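PDB 2Q18: 2-dehydro-3-deoxy-D-arabinonate dehydratase from Sulfolobus solfataricus, which catalyses the metal-dependent dehydration of 2-dehydro-3-deoxy-D-arabinonate to 2,5-dioxopentanoate, a step in the pentose oxidation pathway that turns D-arabinonate into 2-oxoglutarate. Local coordinates for residues K2-V7 with T49-Q54; T209-I212 with R217-F220; G154-Y159 with E235-L240; T160-V165 with G249-T254. One frame throughout, in Å; residues are numbered along the deposited sequence.

Contact 1 (K2-V7 with T49-Q54); sequences KLFRVV and TGIDYQ
Phe4 and Tyr53 bring their rings together at a slant, with centroids 5.0 Å apart and planes inclined at 37°. The touching is done by one side of the tyrosine: its CD1 sits over a face of the Phe4 ring, nearer the rim than the middle, 3.6 Å from Phe4 CE1, and Tyr53 CE1 follows at 3.9 Å from Phe4 CD1. Phe4 gets there with CG held between its own backbone N and carbonyl carbon (chi1 63°), which swings the ring out from the strand toward residues 51 and 53.

The aliphatic part is smaller. Ile51 CG2 comes to the edge of the same phenylalanine ring, close to its plane, 4.1 Å from Phe4 CZ.

This is the way strand 2-8, in the N-terminal part of the chain, meets the start of helix 53-59. Asp52 is the N-cap: its side chain caps a backbone N in the first turn, and its OD2 is hydrogen-bonded to Ser55 OG. Asp52 is also the centre of an inverse gamma turn, in which Tyr53 N makes a weak hydrogen bond to Ile51 O, so the two residues that touch Phe4 flank one tight turn.

No hydrogen bond joins the segments. Further apolar packing comes from the neighbouring strands: Val193 touches both aromatic residues, and the Tyr15 ring meets that of Phe4 with the planes about 25° apart. On the far side of Gly50, Thr49 continues its sheet into a strand of the second subunit.

Contact 2 (T209-I212 with R217-F220); sequences TLKI and RVFF
The Phe220 ring meets Leu210, which lays CD2 3.7 Å from Phe220 CE2; the two side chains cross at about a right angle. The Phe219 ring receives Ile212 at its edge, near the ring plane, where Ile212 CG2 stands 4.2 Å from Phe219 CD1; the two side chains run side by side and point the same way. Arg214 and Lys264 add cation-pi contacts to that ring. The other branch of Ile212 goes to the second phenylalanine, with CD1 4.0 Å from Phe220 CB. Ile212 holds CG2 anti to its backbone N and CG1 anti to its carbonyl carbon (chi1 -56°), which sends one branch to each phenylalanine.

One isoleucine thus serves two successive phenylalanines because the backbone is bulged. Phe219 and Phe220 both face Ile212, a classic beta bulge, and Ile212 O is gripped by two N-H groups. Phe219 N is 2.8 Å from Ile212 O and lies almost in line with the carbonyl, although the angle at its hydrogen is bent to 135°. Phe220 N is further from Ile212 O, at 3.3 Å, but approaches in the carbonyl plane on a lone pair. In return Ile212 N donates to Phe220 O over 2.9 Å, closing the antiparallel hydrogen-bonded pair, and Lys211 CA adds a CA-H...O contact to the same oxygen.

These residues form part of the hairpin of strands 207-214 and 217-225. Strand 207-214 is bonded on its other flank to 271-276; Leu210 and Ile212 pack on Pro142 of strand 140-150, which carries the magnesium-binding residue Glu143.

Contact 3 (G154-Y159 with E235-L240); sequences GKILGY and EQIQYL
Gly154 gives its backbone to Ile237 of the helix: Ile237 CG2 lies 3.4 Å from Gly154 O and 3.7 Å from Gly154 CA, and Ile237 CD1 stands 3.6 Å from the same oxygen. Any side chain on Gly154 would run into that CG2 methyl, and a phi of 84° is in any case one that glycine adopts readily and a residue with a CB does not. Two residues on, Ile156 takes up the contact with its longer branch, placing CG1 3.8 Å and CD1 3.9 Å from Ile237 CD1. Ile237 can serve both places because CG1 stands across from the carbonyl carbon (chi1 -61°) and carries CD1 to where it touches both Gly154 O and Ile156, while CG2 meets only the glycine. Putting an alanine at Ile237 would remove both reaching methyls and is likely to open a gap between the helix and the turn, with Ile156 losing its partner there.

Beyond Ile156 the chain turns away from the helix into its sheet. Leu157 and Gly158 both face Val149 in a classic beta bulge, and Tyr159 is bonded through its backbone to Val195. The contact therefore joins the beginning of strand 156-167, just after the turn from strand 140-150, to helix 233-241; Leu150 of strand 140-150 touches both isoleucines.

With no hydrogen bond or charge between the segments, this contact is purely van der Waals, the methyls of Ile237 lying on the Gly154 backbone and on Ile156, so close fit rather than polar pairing matters at this point.

Contact 4 (T160-V165 with G249-T254); sequences TIMDDV and GTILTT
Met162 lies against both Ile251 and Thr253, and each part of its chain has its own partner. The terminal methyl CE goes to the isoleucine, 3.5 Å from Ile251 CG2. The sulfur rests on the threonine, with Met162 SD 3.6 Å from Thr253 CB and 3.8 Å from Thr253 CG2, while nearer the backbone Met162 CB passes 3.7 Å from Thr253 OG1. The side chain runs out extended and turns only about CG-SD (chi3 -79°), which carries CE past the threonine onto Ile251. With a serine in place of Met162, Ile251 CG2 and Thr253 CB would probably be left without the methyl and the sulfur that lie on them.

There is no hydrogen bond between these strands, although Met162 and Thr253 have their CA atoms just 6.6 Å apart. Strands 156-167 and 250-253 both pair antiparallel with strand 140-150, and here they meet through side chains alone. The arrangement belongs to the beta core of the FAH fold. Phe190 packs on both Met162 and Ile251, and Ala147 of strand 140-150 touches the methionine.

Further out is the metal site. Thr253 turns OG1 away from its backbone N (chi1 -173°), where the hydroxyl is hydrogen-bonded to OE2 of Glu145, a magnesium ligand; Met162 is bonded to Glu145 through the backbone. Asp164, another magnesium ligand, points to the same side of its strand as Met162 and forms salt bridges with Lys118 and with Lys182, a substrate-binding residue.

From the N terminus, contact 1 comes first: it closes a loop of 41 residues, tying the opening strand to helix 53-59, and is finished before the others begin. Strand 156-167 then opens contact 3 at its start and contact 4 further along. Contact 2, a short hairpin with four residues between its segments, lies nested inside both loops. Helix 233-241 closes contact 3 and strand 250-253 closes contact 4, so these two cross. They also touch, Ile237 CG1 lying 3.8 Å from Leu252 CD2, which joins the helix to the beta core. Contact 2 lies across the chain's centre from contact 3.

Contact 1 (K2-V7 with T49-Q54)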
loop_
_atom_site.group_PDB
_atom_site.type_symbol
_atom_site.label_atom_id
_atom_site.label_comp_id
_atom_site.label_asym_id
_atom_site.label_seq_id
_atom_site.Cartn_x
_atom_site.Cartn_y
_atom_site.Cartn_z
ATOM N N LYS A 2 -16.046 -18.785 17.423
ATOM C CA LYS A 2 -16.411 -19.217 16.078
ATOM C C LYS A 2 -16.391 -18.011 15.148
ATOM O O LYS A 2 -17.156 -17.059 15.310
ATOM C CB LYS A 2 -17.765 -19.934 16.064
ATOM C CG LYS A 2 -17.803 -21.154 16.973
ATOM C CD LYS A 2 -19.107 -21.920 16.876
ATOM C CE LYS A 2 -19.077 -23.112 17.826
ATOM N NZ LYS A 2 -20.318 -23.923 17.750
ATOM N N LEU A 3 -15.496 -18.071 14.173
ATOM C CA LEU A 3 -15.175 -16.930 13.339
ATOM C C LEU A 3 -15.880 -17.014 11.990
ATOM O O LEU A 3 -15.838 -18.048 11.324
ATOM C CB LEU A 3 -13.655 -16.876 13.165
ATOM C CG LEU A 3 -12.974 -15.789 12.348
ATOM C CD1 LEU A 3 -11.626 -15.466 12.982
ATOM C CD2 LEU A 3 -12.791 -16.278 10.920
ATOM N N PHE A 4 -16.528 -15.922 11.599
ATOM C CA PHE A 4 -17.117 -15.816 10.270
ATOM C C PHE A 4 -16.771 -14.482 9.617
ATOM O O PHE A 4 -16.240 -13.581 10.268
ATOM C CB PHE A 4 -18.637 -16.089 10.284
ATOM C CG PHE A 4 -19.456 -15.104 11.092
ATOM C CD1 PHE A 4 -19.549 -15.218 12.479
ATOM C CD2 PHE A 4 -20.180 -14.098 10.454
ATOM C CE1 PHE A 4 -20.323 -14.323 13.225
ATOM C CE2 PHE A 4 -20.963 -13.201 11.188
ATOM C CZ PHE A 4 -21.032 -13.313 12.577
ATOM N N ARG A 5 -17.054 -14.373 8.324
ATOM C CA ARG A 5 -16.733 -13.168 7.573
ATOM C C ARG A 5 -17.857 -12.850 6.601
ATOM O O ARG A 5 -18.461 -13.754 6.006
ATOM C CB ARG A 5 -15.395 -13.334 6.833
ATOM C CG ARG A 5 -14.828 -12.047 6.209
ATOM C CD ARG A 5 -13.428 -12.270 5.626
ATOM N NE ARG A 5 -13.426 -13.268 4.558
ATOM C CZ ARG A 5 -12.476 -13.389 3.636
ATOM N NH1 ARG A 5 -11.428 -12.573 3.637
ATOM N NH2 ARG A 5 -12.574 -14.331 2.708
ATOM N N VAL A 6 -18.144 -11.560 6.464
ATOM C CA VAL A 6 -19.116 -11.079 5.493
ATOM C C VAL A 6 -18.429 -10.167 4.489
ATOM O O VAL A 6 -17.385 -9.574 4.784
ATOM C CB VAL A 6 -20.309 -10.317 6.164
ATOM C CG1 VAL A 6 -20.962 -11.172 7.248
ATOM C CG2 VAL A 6 -19.862 -8.963 6.738
ATOM N N VAL A 7 -19.014 -10.076 3.300
ATOM C CA VAL A 7 -18.629 -9.065 2.328
ATOM C C VAL A 7 -19.741 -8.008 2.302
ATOM O O VAL A 7 -20.932 -8.339 2.310
ATOM C CB VAL A 7 -18.312 -9.679 0.924
ATOM C CG1 VAL A 7 -19.535 -10.384 0.320
ATOM C CG2 VAL A 7 -17.757 -8.621 -0.033
ATOM N N THR A 49 -24.159 -5.464 18.235
ATOM C CA THR A 49 -25.537 -5.926 18.187
ATOM C C THR A 49 -26.039 -5.655 16.772
ATOM O O THR A 49 -25.446 -4.854 16.040
ATOM C CB THR A 49 -26.424 -5.202 19.229
ATOM O OG1 THR A 49 -26.432 -3.795 18.961
ATOM C CG2 THR A 49 -25.899 -5.434 20.644
ATOM N N GLY A 50 -27.109 -6.332 16.375
ATOM C CA GLY A 50 -27.680 -6.119 15.048
ATOM C C GLY A 50 -27.034 -6.941 13.948
ATOM O O GLY A 50 -27.394 -6.805 12.777
ATOM N N ILE A 51 -26.065 -7.777 14.317
ATOM C CA ILE A 51 -25.522 -8.770 13.395
ATOM C C ILE A 51 -26.210 -10.091 13.717
ATOM O O ILE A 51 -25.917 -10.734 14.734
ATOM C CB ILE A 51 -23.968 -8.905 13.485
ATOM C CG1 ILE A 51 -23.274 -7.544 13.289
ATOM C CG2 ILE A 51 -23.449 -9.949 12.488
ATOM C CD1 ILE A 51 -23.598 -6.830 11.977
ATOM N N ASP A 52 -27.140 -10.478 12.856
ATOM C CA ASP A 52 -27.954 -11.659 13.085
ATOM C C ASP A 52 -27.278 -12.883 12.472
ATOM O O ASP A 52 -27.538 -13.247 11.324
ATOM C CB ASP A 52 -29.366 -11.446 12.524
ATOM C CG ASP A 52 -30.359 -12.507 12.991
ATOM O OD1 ASP A 52 -29.944 -13.549 13.551
ATOM O OD2 ASP A 52 -31.569 -12.296 12.777
ATOM N N TYR A 53 -26.409 -13.504 13.265
ATOM C CA TYR A 53 -25.616 -14.660 12.844
ATOM C C TYR A 53 -26.479 -15.835 12.364
ATOM O O TYR A 53 -26.226 -16.400 11.296
ATOM C CB TYR A 53 -24.688 -15.080 13.988
ATOM C CG TYR A 53 -24.020 -16.432 13.839
ATOM C CD1 TYR A 53 -23.043 -16.654 12.861
ATOM C CD2 TYR A 53 -24.346 -17.485 14.698
ATOM C CE1 TYR A 53 -22.420 -17.897 12.736
ATOM C CE2 TYR A 53 -23.728 -18.728 14.586
ATOM C CZ TYR A 53 -22.766 -18.926 13.604
ATOM O OH TYR A 53 -22.158 -20.156 13.491
ATOM N N GLN A 54 -27.504 -16.182 13.143
ATOM C CA GLN A 54 -28.410 -17.278 12.777
ATOM C C GLN A 54 -29.124 -17.025 11.452
ATOM O O GLN A 54 -29.260 -17.943 10.647
ATOM C CB GLN A 54 -29.421 -17.577 13.890
ATOM C CG GLN A 54 -28.808 -18.151 15.176
ATOM C CD GLN A 54 -28.095 -19.492 14.981
ATOM O OE1 GLN A 54 -27.165 -19.814 15.720
ATOM N NE2 GLN A 54 -28.533 -20.277 13.997
#

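Contact 2 (T209-I212 with R217-F220)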
loop_
_atom_site.group_PDB
_atom_site.type_symbol
_atom_site.label_atom_id
_atom_site.label_comp_id
_atom_site.label_asym_id
_atom_site.label_seq_id
_atom_site.Cartn_x
_atom_site.Cartn_y
_atom_site.Cartn_z
ATOM N N THR A 209 -22.430 -35.234 8.269
ATOM C CA THR A 209 -23.597 -35.625 7.480
ATOM C C THR A 209 -23.601 -34.883 6.153
ATOM O O THR A 209 -23.490 -33.656 6.127
ATOM C CB THR A 209 -24.919 -35.340 8.234
ATOM O OG1 THR A 209 -24.855 -35.907 9.549
ATOM C CG2 THR A 209 -26.124 -35.918 7.481
ATOM N N LEU A 210 -23.712 -35.638 5.062
ATOM C CA LEU A 210 -23.874 -35.074 3.727
ATOM C C LEU A 210 -25.306 -35.256 3.218
ATOM O O LEU A 210 -25.886 -36.341 3.341
ATOM C CB LEU A 210 -22.894 -35.719 2.737
ATOM C CG LEU A 210 -23.102 -35.471 1.234
ATOM C CD1 LEU A 210 -22.821 -34.020 0.845
ATOM C CD2 LEU A 210 -22.260 -36.417 0.391
ATOM N N LYS A 211 -25.854 -34.186 2.644
ATOM C CA LYS A 211 -27.125 -34.233 1.930
ATOM C C LYS A 211 -26.976 -33.553 0.580
ATOM O O LYS A 211 -26.432 -32.447 0.487
ATOM C CB LYS A 211 -28.234 -33.544 2.728
ATOM C CG LYS A 211 -28.729 -34.337 3.920
ATOM C CD LYS A 211 -29.561 -33.487 4.876
ATOM C CE LYS A 211 -30.920 -33.127 4.296
ATOM N NZ LYS A 211 -31.779 -32.434 5.305
ATOM N N ILE A 212 -27.434 -34.232 -0.466
ATOM C CA ILE A 212 -27.567 -33.623 -1.779
ATOM C C ILE A 212 -29.061 -33.450 -2.047
ATOM O O ILE A 212 -29.812 -34.429 -2.099
ATOM C CB ILE A 212 -26.905 -34.466 -2.888
ATOM C CG1 ILE A 212 -25.422 -34.719 -2.553
ATOM C CG2 ILE A 212 -27.069 -33.777 -4.248
ATOM C CD1 ILE A 212 -24.742 -35.800 -3.398
ATOM N N ARG A 217 -35.840 -32.491 -3.078
ATOM C CA ARG A 217 -35.773 -33.907 -2.750
ATOM C C ARG A 217 -34.390 -34.272 -2.194
ATOM O O ARG A 217 -33.370 -33.868 -2.752
ATOM C CB ARG A 217 -36.074 -34.681 -4.036
ATOM C CG ARG A 217 -35.665 -36.121 -4.105
ATOM C CD ARG A 217 -35.259 -36.444 -5.541
ATOM N NE ARG A 217 -35.696 -37.762 -5.994
ATOM C CZ ARG A 217 -35.225 -38.926 -5.551
ATOM N NH1 ARG A 217 -34.298 -38.971 -4.603
ATOM N NH2 ARG A 217 -35.701 -40.061 -6.050
ATOM N N VAL A 218 -34.368 -35.026 -1.095
ATOM C CA VAL A 218 -33.123 -35.592 -0.578
ATOM C C VAL A 218 -32.666 -36.705 -1.526
ATOM O O VAL A 218 -33.087 -37.863 -1.417
ATOM C CB VAL A 218 -33.264 -36.091 0.879
ATOM C CG1 VAL A 218 -31.978 -36.759 1.356
ATOM C CG2 VAL A 218 -33.618 -34.935 1.803
ATOM N N PHE A 219 -31.823 -36.312 -2.478
ATOM C CA PHE A 219 -31.319 -37.189 -3.526
ATOM C C PHE A 219 -30.237 -38.131 -2.993
ATOM O O PHE A 219 -30.040 -39.230 -3.516
ATOM C CB PHE A 219 -30.804 -36.331 -4.681
ATOM C CG PHE A 219 -30.254 -37.111 -5.840
ATOM C CD1 PHE A 219 -28.910 -37.003 -6.182
ATOM C CD2 PHE A 219 -31.078 -37.933 -6.607
ATOM C CE1 PHE A 219 -28.393 -37.709 -7.262
ATOM C CE2 PHE A 219 -30.570 -38.647 -7.688
ATOM C CZ PHE A 219 -29.226 -38.534 -8.017
ATOM N N PHE A 220 -29.539 -37.689 -1.951
ATOM C CA PHE A 220 -28.585 -38.526 -1.230
ATOM C C PHE A 220 -28.445 -38.030 0.199
ATOM O O PHE A 220 -28.434 -36.824 0.447
ATOM C CB PHE A 220 -27.202 -38.543 -1.908
ATOM C CG PHE A 220 -26.158 -39.292 -1.114
ATOM C CD1 PHE A 220 -25.960 -40.655 -1.315
ATOM C CD2 PHE A 220 -25.409 -38.645 -0.133
ATOM C CE1 PHE A 220 -25.022 -41.361 -0.563
ATOM C CE2 PHE A 220 -24.473 -39.341 0.625
ATOM C CZ PHE A 220 -24.274 -40.700 0.407
#

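Contact 3 (G154-Y159 with E235-L240)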
loop_
_atom_site.group_PDB
_atom_site.type_symbol
_atom_site.label_atom_id
_atom_site.label_comp_id
_atom_site.label_asym_id
_atom_site.label_seq_id
_atom_site.Cartn_x
_atom_site.Cartn_y
_atom_site.Cartn_z
ATOM N N GLY A 154 2.590 -25.767 11.330
ATOM C CA GLY A 154 1.689 -26.909 11.274
ATOM C C GLY A 154 0.834 -27.057 12.517
ATOM O O GLY A 154 0.208 -28.097 12.720
ATOM N N LYS A 155 0.809 -26.017 13.348
ATOM C CA LYS A 155 -0.056 -25.987 14.524
ATOM C C LYS A 155 -1.499 -25.719 14.087
ATOM O O LYS A 155 -1.747 -24.855 13.240
ATOM C CB LYS A 155 0.407 -24.919 15.519
ATOM C CG LYS A 155 -0.304 -24.974 16.862
ATOM C CD LYS A 155 -0.056 -23.727 17.708
ATOM C CE LYS A 155 -0.581 -23.925 19.127
ATOM N NZ LYS A 155 -0.422 -22.713 19.992
ATOM N N ILE A 156 -2.435 -26.465 14.671
ATOM C CA ILE A 156 -3.859 -26.325 14.360
ATOM C C ILE A 156 -4.442 -25.065 15.005
ATOM O O ILE A 156 -4.466 -24.930 16.229
ATOM C CB ILE A 156 -4.663 -27.595 14.762
ATOM C CG1 ILE A 156 -4.241 -28.781 13.881
ATOM C CG2 ILE A 156 -6.176 -27.347 14.646
ATOM C CD1 ILE A 156 -4.642 -30.154 14.416
ATOM N N LEU A 157 -4.902 -24.143 14.166
ATOM C CA LEU A 157 -5.482 -22.886 14.640
ATOM C C LEU A 157 -6.999 -22.970 14.770
ATOM O O LEU A 157 -7.621 -22.126 15.421
ATOM C CB LEU A 157 -5.118 -21.738 13.697
ATOM C CG LEU A 157 -3.637 -21.421 13.489
ATOM C CD1 LEU A 157 -3.480 -20.368 12.397
ATOM C CD2 LEU A 157 -2.991 -20.964 14.792
ATOM N N GLY A 158 -7.590 -23.979 14.141
ATOM C CA GLY A 158 -9.031 -24.168 14.205
ATOM C C GLY A 158 -9.538 -25.215 13.241
ATOM O O GLY A 158 -8.761 -25.776 12.460
ATOM N N TYR A 159 -10.848 -25.466 13.302
ATOM C CA TYR A 159 -11.510 -26.477 12.477
ATOM C C TYR A 159 -12.642 -25.865 11.670
ATOM O O TYR A 159 -13.262 -24.889 12.092
ATOM C CB TYR A 159 -12.088 -27.603 13.346
ATOM C CG TYR A 159 -11.063 -28.370 14.148
ATOM C CD1 TYR A 159 -10.537 -29.570 13.670
ATOM C CD2 TYR A 159 -10.620 -27.900 15.388
ATOM C CE1 TYR A 159 -9.593 -30.284 14.404
ATOM C CE2 TYR A 159 -9.671 -28.605 16.128
ATOM C CZ TYR A 159 -9.164 -29.795 15.626
ATOM O OH TYR A 159 -8.231 -30.502 16.345
ATOM N N GLU A 235 -0.425 -36.818 11.684
ATOM C CA GLU A 235 0.398 -37.478 10.676
ATOM C C GLU A 235 0.232 -36.831 9.302
ATOM O O GLU A 235 1.203 -36.701 8.548
ATOM C CB GLU A 235 0.065 -38.971 10.602
ATOM C CG GLU A 235 0.996 -39.775 9.699
ATOM C CD GLU A 235 0.596 -41.238 9.572
ATOM O OE1 GLU A 235 -0.075 -41.772 10.486
ATOM O OE2 GLU A 235 0.956 -41.861 8.548
ATOM N N GLN A 236 -0.998 -36.431 8.978
ATOM C CA GLN A 236 -1.267 -35.747 7.714
ATOM C C GLN A 236 -0.485 -34.435 7.651
ATOM O O GLN A 236 0.123 -34.123 6.626
ATOM C CB GLN A 236 -2.763 -35.478 7.532
ATOM C CG GLN A 236 -3.646 -36.729 7.536
ATOM C CD GLN A 236 -5.109 -36.409 7.264
ATOM O OE1 GLN A 236 -5.451 -35.285 6.890
ATOM N NE2 GLN A 236 -5.975 -37.396 7.445
ATOM N N ILE A 237 -0.503 -33.685 8.753
ATOM C CA ILE A 237 0.233 -32.422 8.854
ATOM C C ILE A 237 1.743 -32.657 8.714
ATOM O O ILE A 237 2.414 -31.934 7.976
ATOM C CB ILE A 237 -0.076 -31.666 10.173
ATOM C CG1 ILE A 237 -1.566 -31.304 10.254
ATOM C CG2 ILE A 237 0.791 -30.406 10.289
ATOM C CD1 ILE A 237 -2.002 -30.760 11.605
ATOM N N GLN A 238 2.254 -33.677 9.409
ATOM C CA GLN A 238 3.669 -34.068 9.324
ATOM C C GLN A 238 4.144 -34.209 7.875
ATOM O O GLN A 238 5.149 -33.620 7.490
ATOM C CB GLN A 238 3.920 -35.370 10.107
ATOM C CG GLN A 238 5.341 -35.933 9.972
ATOM C CD GLN A 238 5.526 -37.327 10.588
ATOM O OE1 GLN A 238 6.618 -37.891 10.530
ATOM N NE2 GLN A 238 4.466 -37.880 11.174
ATOM N N TYR A 239 3.413 -34.978 7.074
ATOM C CA TYR A 239 3.799 -35.209 5.681
ATOM C C TYR A 239 3.534 -34.004 4.769
ATOM O O TYR A 239 4.224 -33.827 3.762
ATOM C CB TYR A 239 3.145 -36.483 5.133
ATOM C CG TYR A 239 3.831 -37.748 5.608
ATOM C CD1 TYR A 239 3.553 -38.289 6.866
ATOM C CD2 TYR A 239 4.774 -38.394 4.807
ATOM C CE1 TYR A 239 4.193 -39.450 7.308
ATOM C CE2 TYR A 239 5.420 -39.554 5.241
ATOM C CZ TYR A 239 5.124 -40.074 6.489
ATOM O OH TYR A 239 5.763 -41.216 6.918
ATOM N N LEU A 240 2.544 -33.187 5.128
ATOM C CA LEU A 240 2.260 -31.951 4.395
ATOM C C LEU A 240 3.434 -30.971 4.461
ATOM O O LEU A 240 3.868 -30.446 3.433
ATOM C CB LEU A 240 0.985 -31.271 4.924
ATOM C CG LEU A 240 0.706 -29.843 4.421
ATOM C CD1 LEU A 240 0.562 -29.809 2.904
ATOM C CD2 LEU A 240 -0.522 -29.235 5.093
#

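Contact 4 (T160-V165 with G249-T254)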
loop_
_atom_site.group_PDB
_atom_site.type_symbol
_atom_site.label_atom_id
_atom_site.label_comp_id
_atom_site.label_asym_id
_atom_site.label_seq_id
_atom_site.Cartn_x
_atom_site.Cartn_y
_atom_site.Cartn_z
ATOM N N THR A 160 -12.911 -26.460 10.515
ATOM C CA THR A 160 -13.985 -26.010 9.642
ATOM C C THR A 160 -14.514 -27.196 8.822
ATOM O O THR A 160 -13.933 -28.289 8.845
ATOM C CB THR A 160 -13.518 -24.826 8.734
ATOM O OG1 THR A 160 -14.654 -24.146 8.185
ATOM C CG2 THR A 160 -12.595 -25.298 7.604
ATOM N N ILE A 161 -15.622 -26.983 8.123
ATOM C CA ILE A 161 -16.157 -27.976 7.195
ATOM C C ILE A 161 -15.599 -27.659 5.819
ATOM O O ILE A 161 -15.601 -26.503 5.415
ATOM C CB ILE A 161 -17.705 -27.903 7.119
ATOM C CG1 ILE A 161 -18.325 -28.002 8.517
ATOM C CG2 ILE A 161 -18.256 -28.976 6.169
ATOM C CD1 ILE A 161 -19.780 -27.534 8.584
ATOM N N MET A 162 -15.122 -28.666 5.095
ATOM C CA MET A 162 -14.722 -28.445 3.704
ATOM C C MET A 162 -15.386 -29.448 2.776
ATOM O O MET A 162 -15.536 -30.619 3.121
ATOM C CB MET A 162 -13.189 -28.476 3.525
ATOM C CG MET A 162 -12.695 -28.210 2.074
ATOM S SD MET A 162 -10.926 -27.752 1.915
ATOM C CE MET A 162 -11.023 -26.029 2.401
ATOM N N ASP A 163 -15.773 -28.970 1.598
ATOM C CA ASP A 163 -16.225 -29.836 0.521
ATOM C C ASP A 163 -15.109 -29.916 -0.510
ATOM O O ASP A 163 -14.822 -28.937 -1.199
ATOM C CB ASP A 163 -17.506 -29.268 -0.106
ATOM C CG ASP A 163 -18.126 -30.190 -1.153
ATOM O OD1 ASP A 163 -17.514 -31.217 -1.520
ATOM O OD2 ASP A 163 -19.245 -29.871 -1.619
ATOM N N ASP A 164 -14.481 -31.085 -0.605
ATOM C CA ASP A 164 -13.494 -31.354 -1.645
ATOM C C ASP A 164 -14.241 -31.854 -2.882
ATOM O O ASP A 164 -14.425 -33.058 -3.065
ATOM C CB ASP A 164 -12.452 -32.378 -1.144
ATOM C CG ASP A 164 -11.433 -32.783 -2.214
ATOM O OD1 ASP A 164 -11.476 -32.265 -3.351
ATOM O OD2 ASP A 164 -10.576 -33.643 -1.914
ATOM N N VAL A 165 -14.673 -30.921 -3.724
ATOM C CA VAL A 165 -15.464 -31.254 -4.910
ATOM C C VAL A 165 -14.569 -31.965 -5.930
ATOM O O VAL A 165 -13.536 -31.430 -6.348
ATOM C CB VAL A 165 -16.143 -30.002 -5.532
ATOM C CG1 VAL A 165 -17.136 -30.406 -6.612
ATOM C CG2 VAL A 165 -16.845 -29.166 -4.457
ATOM N N GLY A 249 -2.611 -19.778 7.888
ATOM C CA GLY A 249 -3.976 -19.813 7.345
ATOM C C GLY A 249 -4.191 -20.884 6.291
ATOM O O GLY A 249 -5.283 -20.986 5.714
ATOM N N THR A 250 -3.151 -21.678 6.029
ATOM C CA THR A 250 -3.267 -22.840 5.150
ATOM C C THR A 250 -4.357 -23.769 5.680
ATOM O O THR A 250 -4.463 -23.988 6.892
ATOM C CB THR A 250 -1.935 -23.622 5.055
ATOM O OG1 THR A 250 -0.957 -22.816 4.395
ATOM C CG2 THR A 250 -2.097 -24.927 4.271
ATOM N N ILE A 251 -5.165 -24.305 4.771
ATOM C CA ILE A 251 -6.165 -25.295 5.153
ATOM C C ILE A 251 -5.779 -26.680 4.654
ATOM O O ILE A 251 -5.419 -26.857 3.489
ATOM C CB ILE A 251 -7.594 -24.907 4.681
ATOM C CG1 ILE A 251 -8.065 -23.646 5.412
ATOM C CG2 ILE A 251 -8.577 -26.060 4.930
ATOM C CD1 ILE A 251 -9.401 -23.088 4.912
ATOM N N LEU A 252 -5.839 -27.651 5.560
ATOM C CA LEU A 252 -5.687 -29.053 5.201
ATOM C C LEU A 252 -7.000 -29.780 5.454
ATOM O O LEU A 252 -7.504 -29.798 6.578
ATOM C CB LEU A 252 -4.554 -29.713 6.001
ATOM C CG LEU A 252 -4.416 -31.238 5.896
ATOM C CD1 LEU A 252 -3.987 -31.691 4.497
ATOM C CD2 LEU A 252 -3.443 -31.756 6.944
ATOM N N THR A 253 -7.545 -30.373 4.401
ATOM C CA THR A 253 -8.770 -31.151 4.519
ATOM C C THR A 253 -8.427 -32.643 4.648
ATOM O O THR A 253 -7.564 -33.160 3.935
ATOM C CB THR A 253 -9.788 -30.817 3.389
ATOM O OG1 THR A 253 -11.027 -31.489 3.639
ATOM C CG2 THR A 253 -9.257 -31.183 2.002
ATOM N N THR A 254 -9.090 -33.320 5.581
ATOM C CA THR A 254 -8.568 -34.576 6.132
ATOM C C THR A 254 -9.118 -35.891 5.551
ATOM O O THR A 254 -8.991 -36.950 6.177
ATOM C CB THR A 254 -8.688 -34.587 7.668
ATOM O OG1 THR A 254 -10.069 -34.535 8.042
ATOM C CG2 THR A 254 -7.955 -33.384 8.274
#